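Local coordinates for synaptonemal complex protein 2 (Mus musculus, PDB 5IWZ) that is a major component of the axial and lateral elements of meiotic synaptonemal complexes, needed for SYCP3 insertion, chromosome synapsis and fertility, at residues 208-213 with 241-246; 221-226 with 265-270. One frame throughout, in Å; residues are numbered along the deposited sequence.

Both contacts lie in the helix-rich region of this N-terminal fragment, ahead of its beta-rich part, on the same side of the chain's centre and with their own centres about 11 Å apart. Contact 1 sets helix 197-212 against the end of helix 232-242 and the residues after it; contact 2 joins helices 216-229 and 260-274. Neither has a hydrogen bond between its segments. Contact 1 turns on a buried phenylalanine just past a helix end, with a non-bonded backbone approach at exposed Glu208. Contact 2, buried throughout, turns on one valine methyl, with the Arg265-Asn269 pair beside it. Ile210 ties them together: its CD1 lies 3.7 Å from Val223 CG2, and its CG2 reaches the Leu268 side chain.

Contact 1: residues 208-213 with 241-246; sequences ERILDV and EWFSMD
The backbones come nearest at Glu208 and Trp242, whose CA atoms are 6.7 Å apart, where the C-terminal part of helix 197-212 faces the end of helix 232-242. Phe243, the first residue past that end with non-helical backbone angles, carries the contact. Its CG stands anti to its own carbonyl carbon (chi1 -56°), and the ring reaches over to the helix, where two aliphatic branches meet different parts of its rim. Ile210 comes in at the ring edge, near the ring plane, its CD1 4.1 Å from Phe243 CZ, the two side chains crossing at about a right angle. Leu211 approaches obliquely: its CD1 sits 4.0 Å from Phe243 CD1 and almost as near CE1. One face of the same ring is covered by CB of the preceding Trp242, offset toward the rim, and the ring of Phe252 also meets it. Glu208 N and Trp242 O are 4.2 Å apart, so the backbones approach without bonding. The indole leads away from segment 208-213 and packs instead on Met203 and Ser204, earlier on helix 197-212. Beyond Phe243 the chain turns to Met245, the N-cap of helix 246-253. Phe243 thus packs back on helix 197-212, skipping helix 216-229 that intervenes in sequence, within the helical part of the chain that precedes the beta-rich domain.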
# COMPACT_ATOMS: atom_id res chain seq x y z
N GLU A 208 2.77 -18.67 3.61
CA GLU A 208 1.84 -18.95 4.70
C GLU A 208 0.84 -17.82 4.87
O GLU A 208 -0.35 -18.05 5.12
CB GLU A 208 2.60 -19.12 6.02
CG GLU A 208 3.09 -20.51 6.33
CD GLU A 208 3.63 -20.61 7.76
OE1 GLU A 208 3.04 -20.00 8.68
OE2 GLU A 208 4.65 -21.29 7.99
N ARG A 209 1.33 -16.59 4.73
CA ARG A 209 0.53 -15.41 5.03
C ARG A 209 -0.60 -15.22 4.03
O ARG A 209 -1.67 -14.73 4.40
CB ARG A 209 1.45 -14.19 5.08
CG ARG A 209 0.74 -12.85 5.05
CD ARG A 209 0.10 -12.56 6.34
NE ARG A 209 -0.07 -11.12 6.47
CZ ARG A 209 -0.84 -10.54 7.38
NH1 ARG A 209 -1.53 -11.28 8.25
NH2 ARG A 209 -0.91 -9.25 7.38
N ILE A 210 -0.40 -15.60 2.77
CA ILE A 210 -1.49 -15.56 1.80
C ILE A 210 -2.74 -16.23 2.38
O ILE A 210 -3.85 -15.70 2.27
CB ILE A 210 -1.07 -16.25 0.50
CG1 ILE A 210 0.02 -15.46 -0.22
CG2 ILE A 210 -2.27 -16.45 -0.41
CD1 ILE A 210 0.75 -16.29 -1.27
N LEU A 211 -2.55 -17.38 3.02
CA LEU A 211 -3.66 -18.20 3.47
C LEU A 211 -4.57 -17.47 4.46
O LEU A 211 -5.78 -17.75 4.49
CB LEU A 211 -3.10 -19.49 4.10
CG LEU A 211 -2.78 -20.70 3.21
CD1 LEU A 211 -2.17 -20.32 1.87
CD2 LEU A 211 -1.88 -21.68 3.94
N ASP A 212 -4.05 -16.55 5.27
CA ASP A 212 -4.91 -15.95 6.29
C ASP A 212 -4.83 -14.44 6.37
O ASP A 212 -5.37 -13.86 7.32
CB ASP A 212 -4.64 -16.56 7.68
CG ASP A 212 -3.20 -16.33 8.17
OD1 ASP A 212 -2.40 -15.65 7.48
OD2 ASP A 212 -2.89 -16.83 9.27
N VAL A 213 -4.23 -13.77 5.40
CA VAL A 213 -4.15 -12.32 5.48
C VAL A 213 -5.54 -11.68 5.38
O VAL A 213 -5.76 -10.58 5.91
CB VAL A 213 -3.17 -11.80 4.41
CG1 VAL A 213 -3.68 -12.15 3.01
CG2 VAL A 213 -2.97 -10.31 4.56
N GLU A 241 7.44 -26.37 -0.70
CA GLU A 241 7.96 -25.92 0.58
C GLU A 241 7.08 -24.85 1.20
O GLU A 241 6.90 -24.82 2.42
CB GLU A 241 9.38 -25.37 0.41
CG GLU A 241 10.29 -26.28 -0.38
CD GLU A 241 11.74 -26.12 0.01
OE1 GLU A 241 12.13 -26.69 1.05
OE2 GLU A 241 12.47 -25.41 -0.70
N TRP A 242 6.51 -23.98 0.37
CA TRP A 242 5.74 -22.83 0.84
C TRP A 242 4.32 -23.20 1.27
O TRP A 242 3.74 -22.50 2.12
CB TRP A 242 5.70 -21.76 -0.24
CG TRP A 242 7.02 -21.10 -0.47
CD1 TRP A 242 8.11 -21.13 0.35
CD2 TRP A 242 7.39 -20.28 -1.60
NE1 TRP A 242 9.14 -20.39 -0.19
CE2 TRP A 242 8.73 -19.87 -1.39
CE3 TRP A 242 6.74 -19.88 -2.76
CZ2 TRP A 242 9.41 -19.06 -2.30
CZ3 TRP A 242 7.42 -19.07 -3.66
CH2 TRP A 242 8.73 -18.67 -3.42
N PHE A 243 3.73 -24.26 0.73
CA PHE A 243 2.32 -24.57 0.99
C PHE A 243 2.17 -26.02 1.42
O PHE A 243 2.36 -26.94 0.61
CB PHE A 243 1.47 -24.25 -0.24
CG PHE A 243 1.60 -22.83 -0.72
CD1 PHE A 243 1.04 -21.78 -0.02
CD2 PHE A 243 2.29 -22.54 -1.89
CE1 PHE A 243 1.15 -20.46 -0.47
CE2 PHE A 243 2.41 -21.23 -2.35
CZ PHE A 243 1.84 -20.19 -1.63
N SER A 244 1.81 -26.23 2.69
CA SER A 244 1.67 -27.57 3.24
C SER A 244 0.62 -28.38 2.49
O SER A 244 0.77 -29.60 2.32
CB SER A 244 1.33 -27.50 4.73
OG SER A 244 2.32 -26.82 5.47
N MET A 245 -0.46 -27.74 2.05
CA MET A 245 -1.57 -28.45 1.42
C MET A 245 -1.22 -28.75 -0.04
O MET A 245 -0.92 -27.83 -0.81
CB MET A 245 -2.86 -27.64 1.51
CG MET A 245 -3.96 -28.17 0.58
SD MET A 245 -5.65 -27.51 0.75
CE MET A 245 -5.88 -27.50 2.52
N ASP A 246 -1.29 -30.03 -0.43
CA ASP A 246 -0.93 -30.42 -1.79
C ASP A 246 -1.77 -29.70 -2.83
O ASP A 246 -1.24 -29.18 -3.82
CB ASP A 246 -1.05 -31.94 -1.95
CG ASP A 246 0.05 -32.69 -1.23
OD1 ASP A 246 0.14 -33.93 -1.41
OD2 ASP A 246 0.83 -32.05 -0.50

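Contact 2: residues 221-226 with 265-270; sequences GIVEAL and RIFLNL
Two helical segments face each other here: the nearest CA atoms, those of Val223 and Leu268, are 9.0 Å apart, so side chains alone bridge the space between helices 216-229 and 260-274. Val223 does the bridging with a single methyl. CG2 lies anti to the carbonyl carbon of Val223, while CG1 is anti to the backbone N (chi1 171°), and it is CG2 that meets both partners. It touches the Phe267 ring at CE2, 3.9 Å away, with CD2 a little farther, coming at the ring obliquely. On the Leu268 side, the same methyl lies 4.0 Å from CD2, and the two side chains run past each other in opposite directions. All three residues are buried. Both helices belong to the run of packed helices that leads up to the beta-rich part of the chain, and the layer between them is thickened by neighbours: Phe260 and Cys264, from helix 260-274 itself, pack on Val223, while Phe252 meets the Phe267 ring edge-to-face. A polar cluster sits beside the apolar contact, centred on Arg265. This arginine gives an NH1 hydrogen to Asn269 OD1 one turn later, at 3.2 Å and nearly straight (164°); the acceptor lies in the guanidinium plane, although the donor is tilted 20° from the amide carbonyl plane. A cation-pi contact of Arg265 with Tyr216 joins helix 260-274 to helix 216-229, whereas the salt bridge from its NH2 to Asp310 reaches strand 308-312 of the beta-sheet region.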
# COMPACT_ATOMS: atom_id res chain seq x y z
N GLY A 221 -0.64 -9.00 -4.17
CA GLY A 221 0.67 -8.37 -4.07
C GLY A 221 1.74 -9.32 -3.55
O GLY A 221 2.90 -9.27 -3.98
N ILE A 222 1.38 -10.17 -2.59
CA ILE A 222 2.32 -11.15 -2.07
C ILE A 222 2.65 -12.19 -3.13
O ILE A 222 3.82 -12.51 -3.35
CB ILE A 222 1.78 -11.82 -0.80
CG1 ILE A 222 1.73 -10.83 0.36
CG2 ILE A 222 2.63 -13.07 -0.49
CD1 ILE A 222 0.95 -11.35 1.55
N VAL A 223 1.62 -12.76 -3.76
CA VAL A 223 1.85 -13.67 -4.89
C VAL A 223 2.72 -12.98 -5.94
O VAL A 223 3.69 -13.56 -6.46
CB VAL A 223 0.51 -14.13 -5.51
CG1 VAL A 223 0.79 -14.89 -6.81
CG2 VAL A 223 -0.29 -15.01 -4.55
N GLU A 224 2.39 -11.73 -6.25
CA GLU A 224 3.16 -10.99 -7.25
C GLU A 224 4.60 -10.81 -6.81
O GLU A 224 5.52 -10.99 -7.61
CB GLU A 224 2.52 -9.62 -7.52
CG GLU A 224 3.41 -8.72 -8.39
CD GLU A 224 2.82 -7.33 -8.62
OE1 GLU A 224 1.70 -7.06 -8.13
OE2 GLU A 224 3.49 -6.50 -9.28
N ALA A 225 4.81 -10.45 -5.54
CA ALA A 225 6.18 -10.31 -5.05
C ALA A 225 6.93 -11.64 -5.15
O ALA A 225 8.07 -11.69 -5.61
CB ALA A 225 6.18 -9.78 -3.61
N LEU A 226 6.29 -12.74 -4.71
CA LEU A 226 6.95 -14.04 -4.75
C LEU A 226 7.30 -14.43 -6.17
O LEU A 226 8.37 -15.01 -6.41
CB LEU A 226 6.08 -15.11 -4.09
CG LEU A 226 5.87 -14.99 -2.57
CD1 LEU A 226 4.83 -15.99 -2.07
CD2 LEU A 226 7.18 -15.11 -1.76
N ARG A 265 -5.68 -14.56 -10.24
CA ARG A 265 -7.09 -14.68 -9.86
C ARG A 265 -7.51 -16.15 -9.77
O ARG A 265 -8.17 -16.57 -8.80
CB ARG A 265 -7.98 -13.92 -10.87
CG ARG A 265 -9.49 -14.23 -10.79
CD ARG A 265 -10.12 -13.92 -9.41
NE ARG A 265 -10.23 -12.48 -9.15
CZ ARG A 265 -10.72 -11.95 -8.04
NH1 ARG A 265 -11.16 -12.71 -7.05
NH2 ARG A 265 -10.78 -10.63 -7.93
N ILE A 266 -7.15 -16.96 -10.76
CA ILE A 266 -7.52 -18.37 -10.72
C ILE A 266 -6.94 -19.04 -9.48
O ILE A 266 -7.66 -19.68 -8.70
CB ILE A 266 -7.09 -19.07 -12.03
CG1 ILE A 266 -7.94 -18.57 -13.20
CG2 ILE A 266 -7.16 -20.61 -11.91
CD1 ILE A 266 -7.37 -18.91 -14.56
N PHE A 267 -5.64 -18.84 -9.24
CA PHE A 267 -4.99 -19.46 -8.08
C PHE A 267 -5.65 -19.03 -6.77
O PHE A 267 -5.98 -19.87 -5.92
CB PHE A 267 -3.50 -19.11 -8.07
CG PHE A 267 -2.81 -19.38 -6.74
CD1 PHE A 267 -2.48 -20.68 -6.36
CD2 PHE A 267 -2.47 -18.33 -5.89
CE1 PHE A 267 -1.83 -20.93 -5.15
CE2 PHE A 267 -1.82 -18.57 -4.67
CZ PHE A 267 -1.49 -19.86 -4.29
N LEU A 268 -5.89 -17.72 -6.60
CA LEU A 268 -6.41 -17.25 -5.32
C LEU A 268 -7.84 -17.73 -5.11
O LEU A 268 -8.23 -18.05 -3.98
CB LEU A 268 -6.32 -15.73 -5.25
CG LEU A 268 -4.87 -15.26 -5.19
CD1 LEU A 268 -4.80 -13.75 -5.29
CD2 LEU A 268 -4.21 -15.78 -3.91
N ASN A 269 -8.65 -17.78 -6.18
CA ASN A 269 -9.99 -18.35 -6.05
C ASN A 269 -9.93 -19.81 -5.62
O ASN A 269 -10.71 -20.25 -4.76
CB ASN A 269 -10.77 -18.19 -7.36
CG ASN A 269 -11.42 -16.82 -7.50
OD1 ASN A 269 -11.14 -15.92 -6.71
ND2 ASN A 269 -12.31 -16.66 -8.49
N LEU A 270 -8.99 -20.58 -6.18
CA LEU A 270 -8.77 -21.96 -5.72
C LEU A 270 -8.37 -22.01 -4.25
O LEU A 270 -8.94 -22.77 -3.46
CB LEU A 270 -7.71 -22.65 -6.58
CG LEU A 270 -8.16 -23.01 -7.99
CD1 LEU A 270 -7.08 -23.78 -8.72
CD2 LEU A 270 -9.45 -23.81 -7.91